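Mll7089 protein (Mesorhizobium loti, PDB 2OZ8) is a putative mandelate racemase-like member of the enolase superfamily that probably binds magnesium and may act as a hydro-lyase. Local coordinates at residues F8-F13 and Q61-V66; V33-L38 and L47-T52; V133-S138 and G336-P341. All coordinates share one frame; numbering follows the deposited sequence.

Contact 1: F8-F13 and Q61-V66; sequences FRITRF and QEIESV
Ile10 and Glu64 mark the nearest approach of strand 8-13 and helix 61-66, with CA atoms 6.3 Å apart and the two segment axes running roughly antiparallel, 149° between their directions. This is helix-on-sheet packing in the alpha+beta N-terminal capping domain characteristic of the enolase superfamily. At its centre two branched side chains meet methyl to methyl, Ile10 CG2 lying 3.5 Å from Ile63 CG2. In Ile10 that methyl stands anti to the backbone N, which leaves CG1 on the other branch to run alongside the aliphatic part of Glu64, 3.6 Å from its CG. An alanine at Ile10 would keep neither branch, and would probably open a gap beside Ile63 CG2 and cost Glu64 CG one apolar neighbour, leaving it Phe8 CE1. Further along the strand the extended chain of Arg12 crosses Ile63 at about a right angle, with CG 4.0 Å from Ile63 CD1, while its guanidinium group goes on to the carbonyls of Leu57, Pro58 and Arg360. Trp72 and Phe67 complete the aromatic surroundings of Phe8. The ring of Phe8 stands 75° from the Glu64 carboxylate plane, and its edge approaches the helix backbone, CZ being 3.5 Å from Glu64 O.

Contact 2: V33-L38 and L47-T52; sequences VAALEL and LGFIQT
The beta hairpin of strands 27-40 and 45-52 joins Ala34 to Ile50 and Leu36 to Gly48 as antiparallel hydrogen-bonded pairs. Ile50 N donates to Ala34 O at 2.8 Å in the carbonyl plane, and Ala34 N returns a bond to Ile50 O at 3.0 Å, tilted 25° from the plane of the Ile50 carbonyl. Leu36 N meets Gly48 O at 2.7 Å almost head-on, with Gly48 N to Leu36 O completing the second pair. Gly48 has no side chain to set opposite Leu36; on the same face Ile50, two residues on, brings its CD1 to 3.9 Å from Leu36 CB. Ala34, Leu36 and Ile50 here face helices 60-70 and 103-118, as expected of the sheet in the capping domain of an enolase-superfamily protein. The other face bears Val33, Ala35, Glu37, Leu47, Phe49 and Gln51. Its aromatic member, Phe49, meets the ring of Phe299, which follows barrel strand 293-295, consistent with a sheet seated against the barrel. Val33 CG2 lies 4.0 Å from Phe49 CB, the two side chains crossing at a slant. In Leu47, CG is anti to the backbone N (chi1 166°), a turn that carries the end of the side chain back to the partner strand, where CD1 lies 3.8 Å from Ala35 CB and 4.0 Å from Glu37 CG. Beyond that CG the Glu37 chain is extended, and its carboxylate forms salt bridges through OE2 with Arg9 and through OE1 with Arg355.

Contact 3: V133-S138 and G336-P341; sequences VKAYAS and GYAYAP
Val133 and Ala338 form an antiparallel hydrogen-bonded pair between strands 133-138 and 337-339, whose short axes approach to 4.3 Å but diverge strongly, at 122° between their directions. Ala338 N reaches Val133 O at 2.6 Å, close to the line of the C=O bond, and Val133 N returns a bond of 2.9 Å to Ala338 O in the carbonyl plane. The third bond, from Ala135 N to Gly336 O at 2.9 Å, comes from above its carbonyl plane, 48° out of it. Gly336 itself has a positive phi, a backbone conformation favourable to glycine. Strand 132-138 is the first strand of the (beta/alpha)7beta barrel of the enolase superfamily; Val133 bonds to the late strand 337-339 and Ala135 to Gly336 just before it, and further along Ala137 bonds to strand 163-167. Val133 CG1 packs 3.9 Å from Ala338 CB, and Ala135 CB is 4.3 Å from the same methyl, making a small apolar patch completed by Val304 and Ala307 of helix 304-309. At the neighbouring non-hydrogen-bonded pair, Lys134 and Tyr337 lie side by side and point the same way. The lysine CG comes 3.6 Å from Tyr337 CE1, and the ring also meets Arg132 in a cation-pi contact. A bend at chi3 (-112°) then directs the lysine chain on to a salt bridge from NZ to Glu314. Lys134 thus divides its chemistry, its CG resting beside an aromatic ring while its charge is met by a carboxylate of strand 313-318.

How the contacts relate
From the N terminus, strand 5-17 enters contact 1, which stays open until helix 60-70 packs on it some fifty residues later. Within that span the chain turns back in the hairpin of contact 2, so contact 2 nests in contact 1. The two adjoin: strands 5-17 and 27-40 are sheet neighbours, and Ile10 CD1 packs 3.4 Å from Leu36 CD1. Together they tie the sheet of the capping domain to its helix 60-70. Contact 3 follows in series, closing only after nearly two hundred residues have built the barrel, and joins the late strand 337-339, antiparallel, to the first barrel strand 132-138. It lies across the chain's centre from contact 1, about 31 Å between centres.

Contact 1: F8-F13 and Q61-V66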
ATOM      1  N   PHE A   8     -29.502 -21.298 -37.052  1.00 44.73           N
ATOM      2  CA  PHE A   8     -29.985 -20.324 -36.105  1.00 44.46           C
ATOM      3  C   PHE A   8     -31.212 -19.569 -36.642  1.00 46.10           C
ATOM      4  O   PHE A   8     -31.389 -19.448 -37.843  1.00 46.32           O
ATOM      5  CB  PHE A   8     -28.862 -19.361 -35.700  1.00 43.24           C
ATOM      6  CG  PHE A   8     -28.609 -18.273 -36.678  1.00 39.34           C
ATOM      7  CD1 PHE A   8     -29.413 -17.143 -36.693  1.00 37.49           C
ATOM      8  CD2 PHE A   8     -27.563 -18.373 -37.583  1.00 36.92           C
ATOM      9  CE1 PHE A   8     -29.188 -16.094 -37.629  1.00 39.84           C
ATOM     10  CE2 PHE A   8     -27.317 -17.349 -38.533  1.00 38.59           C
ATOM     11  CZ  PHE A   8     -28.146 -16.202 -38.557  1.00 41.47           C
ATOM     12  N   ARG A   9     -32.035 -19.008 -35.759  1.00 47.32           N
ATOM     13  CA  ARG A   9     -33.255 -18.321 -36.184  1.00 49.28           C
ATOM     14  C   ARG A   9     -33.412 -17.034 -35.366  1.00 48.16           C
ATOM     15  O   ARG A   9     -33.273 -17.072 -34.145  1.00 49.03           O
ATOM     16  CB  ARG A   9     -34.431 -19.266 -35.955  1.00 49.81           C
ATOM     17  CG  ARG A   9     -35.731 -19.060 -36.773  1.00 53.31           C
ATOM     18  CD  ARG A   9     -36.834 -20.101 -36.285  1.00 54.06           C
ATOM     19  NE  ARG A   9     -36.506 -21.513 -36.607  1.00 61.83           N
ATOM     20  CZ  ARG A   9     -36.487 -22.560 -35.758  1.00 63.16           C
ATOM     21  NH1 ARG A   9     -36.780 -22.433 -34.462  1.00 61.61           N
ATOM     22  NH2 ARG A   9     -36.172 -23.769 -36.234  1.00 64.09           N
ATOM     23  N   ILE A  10     -33.673 -15.896 -36.015  1.00 47.40           N
ATOM     24  CA  ILE A  10     -33.892 -14.644 -35.296  1.00 45.69           C
ATOM     25  C   ILE A  10     -35.312 -14.105 -35.475  1.00 45.99           C
ATOM     26  O   ILE A  10     -35.763 -13.832 -36.599  1.00 46.96           O
ATOM     27  CB  ILE A  10     -32.890 -13.547 -35.692  1.00 46.01           C
ATOM     28  CG1 ILE A  10     -31.423 -14.048 -35.634  1.00 44.38           C
ATOM     29  CG2 ILE A  10     -33.111 -12.250 -34.827  1.00 44.39           C
ATOM     30  CD1 ILE A  10     -30.801 -14.094 -34.263  1.00 41.65           C
ATOM     31  N   THR A  11     -36.028 -13.918 -34.377  1.00 44.92           N
ATOM     32  CA  THR A  11     -37.338 -13.310 -34.482  1.00 44.22           C
ATOM     33  C   THR A  11     -37.366 -11.978 -33.769  1.00 43.22           C
ATOM     34  O   THR A  11     -37.208 -11.929 -32.545  1.00 43.56           O
ATOM     35  CB  THR A  11     -38.444 -14.225 -33.936  1.00 44.34           C
ATOM     36  OG1 THR A  11     -38.279 -15.535 -34.477  1.00 45.67           O
ATOM     37  CG2 THR A  11     -39.768 -13.716 -34.359  1.00 44.98           C
ATOM     38  N   ARG A  12     -37.604 -10.914 -34.535  1.00 41.26           N
ATOM     39  CA  ARG A  12     -37.587  -9.565 -34.010  1.00 39.44           C
ATOM     40  C   ARG A  12     -38.946  -9.118 -33.448  1.00 39.45           C
ATOM     41  O   ARG A  12     -39.966  -9.308 -34.097  1.00 40.44           O
ATOM     42  CB  ARG A  12     -37.112  -8.634 -35.099  1.00 38.05           C
ATOM     43  CG  ARG A  12     -36.767  -7.266 -34.650  1.00 38.32           C
ATOM     44  CD  ARG A  12     -36.689  -6.336 -35.827  1.00 34.86           C
ATOM     45  NE  ARG A  12     -36.398  -4.961 -35.422  1.00 38.85           N
ATOM     46  CZ  ARG A  12     -37.303  -4.098 -34.969  1.00 40.06           C
ATOM     47  NH1 ARG A  12     -38.582  -4.458 -34.858  1.00 39.78           N
ATOM     48  NH2 ARG A  12     -36.935  -2.863 -34.658  1.00 37.14           N
ATOM     49  N   PHE A  13     -38.937  -8.525 -32.252  1.00 38.94           N
ATOM     50  CA  PHE A  13     -40.097  -7.894 -31.606  1.00 38.83           C
ATOM     51  C   PHE A  13     -39.833  -6.388 -31.287  1.00 39.79           C
ATOM     52  O   PHE A  13     -38.696  -5.951 -30.993  1.00 40.52           O
ATOM     53  CB  PHE A  13     -40.469  -8.649 -30.327  1.00 38.80           C
ATOM     54  CG  PHE A  13     -40.754 -10.137 -30.543  1.00 39.22           C
ATOM     55  CD1 PHE A  13     -42.004 -10.573 -30.960  1.00 39.42           C
ATOM     56  CD2 PHE A  13     -39.760 -11.084 -30.359  1.00 40.02           C
ATOM     57  CE1 PHE A  13     -42.264 -11.924 -31.190  1.00 39.02           C
ATOM     58  CE2 PHE A  13     -40.009 -12.432 -30.578  1.00 39.06           C
ATOM     59  CZ  PHE A  13     -41.264 -12.849 -30.997  1.00 39.12           C
ATOM     60  N   GLN A  61     -33.528  -8.769 -40.665  1.00 45.47           N
ATOM     61  CA  GLN A  61     -32.524  -9.139 -41.641  1.00 45.93           C
ATOM     62  C   GLN A  61     -31.110  -8.598 -41.288  1.00 45.04           C
ATOM     63  O   GLN A  61     -30.098  -9.263 -41.546  1.00 44.37           O
ATOM     64  CB  GLN A  61     -32.971  -8.699 -43.064  1.00 45.86           C
ATOM     65  CG  GLN A  61     -32.152  -9.311 -44.237  1.00 47.09           C
ATOM     66  CD  GLN A  61     -32.490  -8.705 -45.633  1.00 48.48           C
ATOM     67  OE1 GLN A  61     -33.556  -8.956 -46.221  1.00 48.16           O
ATOM     68  NE2 GLN A  61     -31.553  -7.945 -46.173  1.00 53.55           N
ATOM     69  N   GLU A  62     -31.049  -7.381 -40.742  1.00 44.09           N
ATOM     70  CA  GLU A  62     -29.791  -6.812 -40.322  1.00 43.88           C
ATOM     71  C   GLU A  62     -29.225  -7.677 -39.147  1.00 44.03           C
ATOM     72  O   GLU A  62     -28.055  -8.062 -39.175  1.00 43.32           O
ATOM     73  CB  GLU A  62     -29.969  -5.326 -39.982  1.00 43.27           C
ATOM     74  CG  GLU A  62     -28.689  -4.497 -39.768  1.00 45.25           C
ATOM     75  CD  GLU A  62     -27.550  -4.703 -40.832  1.00 50.38           C
ATOM     76  OE1 GLU A  62     -27.787  -5.084 -42.031  1.00 49.43           O
ATOM     77  OE2 GLU A  62     -26.386  -4.482 -40.436  1.00 49.55           O
ATOM     78  N   ILE A  63     -30.078  -8.033 -38.180  1.00 43.61           N
ATOM     79  CA  ILE A  63     -29.712  -8.900 -37.064  1.00 44.17           C
ATOM     80  C   ILE A  63     -29.154 -10.268 -37.551  1.00 45.98           C
ATOM     81  O   ILE A  63     -28.095 -10.741 -37.084  1.00 46.22           O
ATOM     82  CB  ILE A  63     -30.918  -9.122 -36.123  1.00 43.65           C
ATOM     83  CG1 ILE A  63     -31.489  -7.782 -35.627  1.00 44.09           C
ATOM     84  CG2 ILE A  63     -30.513  -9.963 -34.923  1.00 45.26           C
ATOM     85  CD1 ILE A  63     -32.768  -7.875 -34.766  1.00 42.80           C
ATOM     86  N   GLU A  64     -29.861 -10.890 -38.494  1.00 47.32           N
ATOM     87  CA  GLU A  64     -29.452 -12.159 -39.062  1.00 49.52           C
ATOM     88  C   GLU A  64     -28.091 -12.076 -39.780  1.00 49.71           C
ATOM     89  O   GLU A  64     -27.279 -12.983 -39.665  1.00 50.76           O
ATOM     90  CB  GLU A  64     -30.544 -12.740 -39.977  1.00 48.65           C
ATOM     91  CG  GLU A  64     -31.631 -13.447 -39.217  1.00 51.31           C
ATOM     92  CD  GLU A  64     -32.869 -13.903 -40.049  1.00 53.27           C
ATOM     93  OE1 GLU A  64     -33.141 -13.367 -41.156  1.00 55.43           O
ATOM     94  OE2 GLU A  64     -33.575 -14.839 -39.550  1.00 60.12           O
ATOM     95  N   SER A  65     -27.837 -10.996 -40.504  1.00 49.88           N
ATOM     96  CA  SER A  65     -26.595 -10.870 -41.242  1.00 50.47           C
ATOM     97  C   SER A  65     -25.394 -10.627 -40.336  1.00 50.12           C
ATOM     98  O   SER A  65     -24.317 -11.133 -40.582  1.00 51.11           O
ATOM     99  CB  SER A  65     -26.722  -9.778 -42.290  1.00 50.49           C
ATOM    100  OG  SER A  65     -27.696 -10.199 -43.262  1.00 55.09           O
ATOM    101  N   VAL A  66     -25.586  -9.868 -39.276  1.00 49.59           N
ATOM    102  CA  VAL A  66     -24.520  -9.591 -38.336  1.00 49.02           C
ATOM    103  C   VAL A  66     -24.227 -10.859 -37.526  1.00 48.37           C
ATOM    104  O   VAL A  66     -23.085 -11.282 -37.420  1.00 48.07           O
ATOM    105  CB  VAL A  66     -24.890  -8.387 -37.462  1.00 48.97           C
ATOM    106  CG1 VAL A  66     -23.876  -8.164 -36.377  1.00 49.24           C
ATOM    107  CG2 VAL A  66     -25.020  -7.132 -38.352  1.00 49.47           C
TER

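Contact 2: V33-L38 and L47-T52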
ATOM      1  N   VAL A  33     -36.553  -6.355 -28.675  1.00 40.98           N
ATOM      2  CA  VAL A  33     -36.039  -7.676 -28.300  1.00 39.93           C
ATOM      3  C   VAL A  33     -36.202  -8.670 -29.447  1.00 41.36           C
ATOM      4  O   VAL A  33     -37.209  -8.644 -30.165  1.00 41.61           O
ATOM      5  CB  VAL A  33     -36.675  -8.204 -26.969  1.00 40.00           C
ATOM      6  CG1 VAL A  33     -38.183  -8.493 -27.103  1.00 39.09           C
ATOM      7  CG2 VAL A  33     -35.972  -9.406 -26.451  1.00 39.20           C
ATOM      8  N   ALA A  34     -35.178  -9.509 -29.645  1.00 41.69           N
ATOM      9  CA  ALA A  34     -35.224 -10.560 -30.628  1.00 42.06           C
ATOM     10  C   ALA A  34     -34.886 -11.919 -29.989  1.00 42.26           C
ATOM     11  O   ALA A  34     -33.952 -12.031 -29.175  1.00 42.93           O
ATOM     12  CB  ALA A  34     -34.295 -10.254 -31.791  1.00 41.29           C
ATOM     13  N   ALA A  35     -35.657 -12.938 -30.369  1.00 41.27           N
ATOM     14  CA  ALA A  35     -35.407 -14.286 -29.905  1.00 40.50           C
ATOM     15  C   ALA A  35     -34.354 -14.873 -30.803  1.00 40.28           C
ATOM     16  O   ALA A  35     -34.381 -14.687 -32.000  1.00 40.94           O
ATOM     17  CB  ALA A  35     -36.682 -15.112 -29.929  1.00 39.91           C
ATOM     18  N   LEU A  36     -33.387 -15.530 -30.186  1.00 39.58           N
ATOM     19  CA  LEU A  36     -32.306 -16.176 -30.862  1.00 37.89           C
ATOM     20  C   LEU A  36     -32.531 -17.644 -30.578  1.00 38.00           C
ATOM     21  O   LEU A  36     -32.617 -18.059 -29.419  1.00 37.14           O
ATOM     22  CB  LEU A  36     -30.967 -15.710 -30.286  1.00 38.08           C
ATOM     23  CG  LEU A  36     -29.754 -16.567 -30.687  1.00 37.58           C
ATOM     24  CD1 LEU A  36     -29.484 -16.453 -32.180  1.00 34.71           C
ATOM     25  CD2 LEU A  36     -28.510 -16.212 -29.854  1.00 36.56           C
ATOM     26  N   GLU A  37     -32.702 -18.420 -31.645  1.00 38.46           N
ATOM     27  CA  GLU A  37     -32.923 -19.849 -31.485  1.00 38.78           C
ATOM     28  C   GLU A  37     -31.773 -20.561 -32.136  1.00 39.17           C
ATOM     29  O   GLU A  37     -31.412 -20.265 -33.292  1.00 38.05           O
ATOM     30  CB  GLU A  37     -34.235 -20.296 -32.064  1.00 38.59           C
ATOM     31  CG  GLU A  37     -35.455 -20.009 -31.185  1.00 40.50           C
ATOM     32  CD  GLU A  37     -36.761 -20.284 -31.930  1.00 41.87           C
ATOM     33  OE1 GLU A  37     -37.606 -21.048 -31.427  1.00 45.08           O
ATOM     34  OE2 GLU A  37     -36.928 -19.746 -33.038  1.00 42.68           O
ATOM     35  N   LEU A  38     -31.155 -21.443 -31.348  1.00 39.70           N
ATOM     36  CA  LEU A  38     -30.025 -22.219 -31.839  1.00 41.09           C
ATOM     37  C   LEU A  38     -30.477 -23.671 -31.931  1.00 41.72           C
ATOM     38  O   LEU A  38     -30.866 -24.259 -30.936  1.00 41.60           O
ATOM     39  CB  LEU A  38     -28.804 -22.049 -30.936  1.00 39.96           C
ATOM     40  CG  LEU A  38     -28.224 -20.644 -30.725  1.00 40.28           C
ATOM     41  CD1 LEU A  38     -27.093 -20.628 -29.646  1.00 33.78           C
ATOM     42  CD2 LEU A  38     -27.788 -20.019 -32.064  1.00 37.81           C
ATOM     43  N   LEU A  47     -33.006 -21.341 -26.705  1.00 37.64           N
ATOM     44  CA  LEU A  47     -33.533 -20.021 -26.863  1.00 36.12           C
ATOM     45  C   LEU A  47     -32.823 -18.980 -25.938  1.00 36.63           C
ATOM     46  O   LEU A  47     -32.589 -19.229 -24.750  1.00 36.90           O
ATOM     47  CB  LEU A  47     -35.045 -20.103 -26.615  1.00 35.53           C
ATOM     48  CG  LEU A  47     -35.856 -18.830 -26.386  1.00 35.41           C
ATOM     49  CD1 LEU A  47     -36.084 -18.085 -27.714  1.00 32.97           C
ATOM     50  CD2 LEU A  47     -37.181 -19.159 -25.620  1.00 33.28           C
ATOM     51  N   GLY A  48     -32.494 -17.818 -26.490  1.00 35.98           N
ATOM     52  CA  GLY A  48     -32.186 -16.656 -25.668  1.00 35.67           C
ATOM     53  C   GLY A  48     -32.598 -15.360 -26.342  1.00 35.67           C
ATOM     54  O   GLY A  48     -33.015 -15.378 -27.490  1.00 36.06           O
ATOM     55  N   PHE A  49     -32.421 -14.243 -25.632  1.00 35.76           N
ATOM     56  CA  PHE A  49     -32.970 -12.925 -25.955  1.00 35.56           C
ATOM     57  C   PHE A  49     -31.986 -11.812 -26.129  1.00 36.31           C
ATOM     58  O   PHE A  49     -31.153 -11.555 -25.253  1.00 36.88           O
ATOM     59  CB  PHE A  49     -34.000 -12.537 -24.896  1.00 35.07           C
ATOM     60  CG  PHE A  49     -35.168 -13.490 -24.865  1.00 36.27           C
ATOM     61  CD1 PHE A  49     -36.154 -13.421 -25.830  1.00 35.95           C
ATOM     62  CD2 PHE A  49     -35.234 -14.492 -23.928  1.00 36.55           C
ATOM     63  CE1 PHE A  49     -37.203 -14.325 -25.812  1.00 40.14           C
ATOM     64  CE2 PHE A  49     -36.301 -15.399 -23.911  1.00 36.80           C
ATOM     65  CZ  PHE A  49     -37.258 -15.323 -24.816  1.00 36.06           C
ATOM     66  N   ILE A  50     -32.118 -11.114 -27.257  1.00 36.89           N
ATOM     67  CA  ILE A  50     -31.212 -10.042 -27.607  1.00 37.12           C
ATOM     68  C   ILE A  50     -32.006  -8.797 -27.337  1.00 38.15           C
ATOM     69  O   ILE A  50     -32.886  -8.459 -28.082  1.00 39.41           O
ATOM     70  CB  ILE A  50     -30.794 -10.141 -29.104  1.00 36.53           C
ATOM     71  CG1 ILE A  50     -30.115 -11.472 -29.390  1.00 35.99           C
ATOM     72  CG2 ILE A  50     -29.948  -8.985 -29.514  1.00 35.75           C
ATOM     73  CD1 ILE A  50     -30.194 -11.890 -30.853  1.00 36.42           C
ATOM     74  N   GLN A  51     -31.731  -8.130 -26.229  1.00 39.63           N
ATOM     75  CA  GLN A  51     -32.498  -6.969 -25.882  1.00 39.81           C
ATOM     76  C   GLN A  51     -31.670  -5.701 -26.059  1.00 40.30           C
ATOM     77  O   GLN A  51     -30.513  -5.671 -25.716  1.00 39.64           O
ATOM     78  CB  GLN A  51     -33.040  -7.111 -24.474  1.00 39.53           C
ATOM     79  CG  GLN A  51     -34.030  -5.983 -24.134  1.00 41.11           C
ATOM     80  CD  GLN A  51     -34.558  -6.050 -22.744  1.00 39.18           C
ATOM     81  OE1 GLN A  51     -34.016  -6.770 -21.895  1.00 33.12           O
ATOM     82  NE2 GLN A  51     -35.629  -5.267 -22.481  1.00 35.39           N
ATOM     83  N   THR A  52     -32.237  -4.677 -26.683  1.00 41.78           N
ATOM     84  CA  THR A  52     -31.587  -3.368 -26.644  1.00 43.92           C
ATOM     85  C   THR A  52     -32.383  -2.434 -25.768  1.00 45.54           C
ATOM     86  O   THR A  52     -33.611  -2.469 -25.737  1.00 44.18           O
ATOM     87  CB  THR A  52     -31.289  -2.715 -28.009  1.00 43.75           C
ATOM     88  OG1 THR A  52     -32.492  -2.533 -28.761  1.00 44.09           O
ATOM     89  CG2 THR A  52     -30.246  -3.513 -28.819  1.00 43.48           C
TER

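Contact 3: V133-S138 and G336-P341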
ATOM      1  N   VAL A 133     -35.866 -19.582  -5.122  1.00 37.31           N
ATOM      2  CA  VAL A 133     -35.215 -18.399  -4.603  1.00 35.51           C
ATOM      3  C   VAL A 133     -36.242 -17.317  -4.294  1.00 35.81           C
ATOM      4  O   VAL A 133     -37.235 -17.195  -4.976  1.00 37.24           O
ATOM      5  CB  VAL A 133     -34.171 -17.900  -5.622  1.00 35.38           C
ATOM      6  CG1 VAL A 133     -34.804 -17.390  -6.887  1.00 29.69           C
ATOM      7  CG2 VAL A 133     -33.251 -16.895  -4.964  1.00 35.21           C
ATOM      8  N   LYS A 134     -36.018 -16.541  -3.259  1.00 36.09           N
ATOM      9  CA  LYS A 134     -36.832 -15.341  -2.999  1.00 36.32           C
ATOM     10  C   LYS A 134     -36.788 -14.335  -4.120  1.00 36.40           C
ATOM     11  O   LYS A 134     -35.717 -14.039  -4.705  1.00 36.28           O
ATOM     12  CB  LYS A 134     -36.319 -14.644  -1.754  1.00 35.96           C
ATOM     13  CG  LYS A 134     -36.381 -15.538  -0.531  1.00 38.60           C
ATOM     14  CD  LYS A 134     -36.084 -14.753   0.731  1.00 39.03           C
ATOM     15  CE  LYS A 134     -34.799 -15.193   1.293  1.00 42.83           C
ATOM     16  NZ  LYS A 134     -34.679 -14.609   2.652  1.00 49.40           N
ATOM     17  N   ALA A 135     -37.942 -13.750  -4.388  1.00 36.31           N
ATOM     18  CA  ALA A 135     -38.040 -12.771  -5.440  1.00 36.47           C
ATOM     19  C   ALA A 135     -38.456 -11.454  -4.788  1.00 36.59           C
ATOM     20  O   ALA A 135     -39.229 -11.457  -3.854  1.00 36.77           O
ATOM     21  CB  ALA A 135     -39.075 -13.242  -6.501  1.00 36.79           C
ATOM     22  N   TYR A 136     -37.916 -10.332  -5.245  1.00 35.80           N
ATOM     23  CA  TYR A 136     -38.349  -9.066  -4.706  1.00 35.64           C
ATOM     24  C   TYR A 136     -39.019  -8.290  -5.809  1.00 35.61           C
ATOM     25  O   TYR A 136     -38.761  -8.534  -6.977  1.00 36.17           O
ATOM     26  CB  TYR A 136     -37.209  -8.274  -4.060  1.00 35.04           C
ATOM     27  CG  TYR A 136     -36.084  -7.859  -4.971  1.00 31.82           C
ATOM     28  CD1 TYR A 136     -36.124  -6.645  -5.607  1.00 32.98           C
ATOM     29  CD2 TYR A 136     -34.963  -8.639  -5.131  1.00 28.95           C
ATOM     30  CE1 TYR A 136     -35.081  -6.213  -6.395  1.00 33.14           C
ATOM     31  CE2 TYR A 136     -33.876  -8.225  -5.928  1.00 27.92           C
ATOM     32  CZ  TYR A 136     -33.961  -7.004  -6.554  1.00 31.38           C
ATOM     33  OH  TYR A 136     -32.986  -6.516  -7.379  1.00 34.41           O
ATOM     34  N   ALA A 137     -39.915  -7.396  -5.427  1.00 35.10           N
ATOM     35  CA  ALA A 137     -40.714  -6.691  -6.393  1.00 35.32           C
ATOM     36  C   ALA A 137     -39.994  -5.385  -6.697  1.00 34.44           C
ATOM     37  O   ALA A 137     -39.676  -4.664  -5.793  1.00 33.97           O
ATOM     38  CB  ALA A 137     -42.104  -6.419  -5.825  1.00 34.36           C
ATOM     39  N   SER A 138     -39.778  -5.100  -7.970  1.00 34.38           N
ATOM     40  CA  SER A 138     -38.989  -3.982  -8.410  1.00 34.60           C
ATOM     41  C   SER A 138     -39.775  -3.159  -9.414  1.00 35.94           C
ATOM     42  O   SER A 138     -40.167  -3.632 -10.462  1.00 37.21           O
ATOM     43  CB  SER A 138     -37.708  -4.518  -9.006  1.00 33.76           C
ATOM     44  OG  SER A 138     -36.934  -3.506  -9.566  1.00 32.41           O
ATOM     45  N   GLY A 336     -43.798 -14.703  -3.265  1.00 45.22           N
ATOM     46  CA  GLY A 336     -42.474 -14.135  -3.114  1.00 43.28           C
ATOM     47  C   GLY A 336     -41.323 -15.099  -3.314  1.00 42.81           C
ATOM     48  O   GLY A 336     -40.180 -14.770  -2.941  1.00 43.05           O
ATOM     49  N   TYR A 337     -41.597 -16.281  -3.886  1.00 41.74           N
ATOM     50  CA  TYR A 337     -40.521 -17.183  -4.298  1.00 41.30           C
ATOM     51  C   TYR A 337     -40.569 -17.472  -5.785  1.00 40.98           C
ATOM     52  O   TYR A 337     -41.648 -17.739  -6.337  1.00 41.55           O
ATOM     53  CB  TYR A 337     -40.584 -18.501  -3.563  1.00 41.69           C
ATOM     54  CG  TYR A 337     -40.082 -18.472  -2.141  1.00 42.35           C
ATOM     55  CD1 TYR A 337     -38.731 -18.628  -1.868  1.00 40.85           C
ATOM     56  CD2 TYR A 337     -40.975 -18.364  -1.062  1.00 42.70           C
ATOM     57  CE1 TYR A 337     -38.264 -18.628  -0.584  1.00 42.46           C
ATOM     58  CE2 TYR A 337     -40.518 -18.365   0.242  1.00 41.88           C
ATOM     59  CZ  TYR A 337     -39.165 -18.506   0.465  1.00 44.27           C
ATOM     60  OH  TYR A 337     -38.683 -18.526   1.746  1.00 47.25           O
ATOM     61  N   ALA A 338     -39.405 -17.429  -6.431  1.00 39.62           N
ATOM     62  CA  ALA A 338     -39.293 -17.795  -7.822  1.00 38.40           C
ATOM     63  C   ALA A 338     -38.860 -19.244  -7.873  1.00 38.37           C
ATOM     64  O   ALA A 338     -38.000 -19.689  -7.083  1.00 38.05           O
ATOM     65  CB  ALA A 338     -38.312 -16.879  -8.587  1.00 38.10           C
ATOM     66  N   TYR A 339     -39.470 -19.984  -8.790  1.00 37.89           N
ATOM     67  CA  TYR A 339     -39.230 -21.403  -8.886  1.00 38.45           C
ATOM     68  C   TYR A 339     -38.594 -21.762 -10.188  1.00 38.91           C
ATOM     69  O   TYR A 339     -39.129 -21.453 -11.265  1.00 39.39           O
ATOM     70  CB  TYR A 339     -40.544 -22.138  -8.765  1.00 38.49           C
ATOM     71  CG  TYR A 339     -41.098 -22.130  -7.358  1.00 38.28           C
ATOM     72  CD1 TYR A 339     -40.769 -23.150  -6.462  1.00 36.68           C
ATOM     73  CD2 TYR A 339     -41.927 -21.100  -6.915  1.00 36.97           C
ATOM     74  CE1 TYR A 339     -41.240 -23.142  -5.169  1.00 35.13           C
ATOM     75  CE2 TYR A 339     -42.413 -21.103  -5.636  1.00 36.12           C
ATOM     76  CZ  TYR A 339     -42.096 -22.135  -4.777  1.00 36.20           C
ATOM     77  OH  TYR A 339     -42.579 -22.140  -3.494  1.00 39.04           O
ATOM     78  N   ALA A 340     -37.447 -22.412 -10.107  1.00 38.96           N
ATOM     79  CA  ALA A 340     -36.834 -22.965 -11.297  1.00 40.07           C
ATOM     80  C   ALA A 340     -37.581 -24.251 -11.634  1.00 41.17           C
ATOM     81  O   ALA A 340     -37.607 -25.187 -10.816  1.00 42.21           O
ATOM     82  CB  ALA A 340     -35.379 -23.242 -11.062  1.00 40.04           C
ATOM     83  N   PRO A 341     -38.198 -24.309 -12.830  1.00 41.96           N
ATOM     84  CA  PRO A 341     -39.080 -25.407 -13.239  1.00 42.99           C
ATOM     85  C   PRO A 341     -38.366 -26.718 -13.494  1.00 45.24           C
ATOM     86  O   PRO A 341     -37.150 -26.734 -13.741  1.00 45.89           O
ATOM     87  CB  PRO A 341     -39.684 -24.911 -14.552  1.00 42.36           C
ATOM     88  CG  PRO A 341     -38.774 -23.886 -15.045  1.00 42.32           C
ATOM     89  CD  PRO A 341     -38.044 -23.294 -13.890  1.00 41.84           C
TER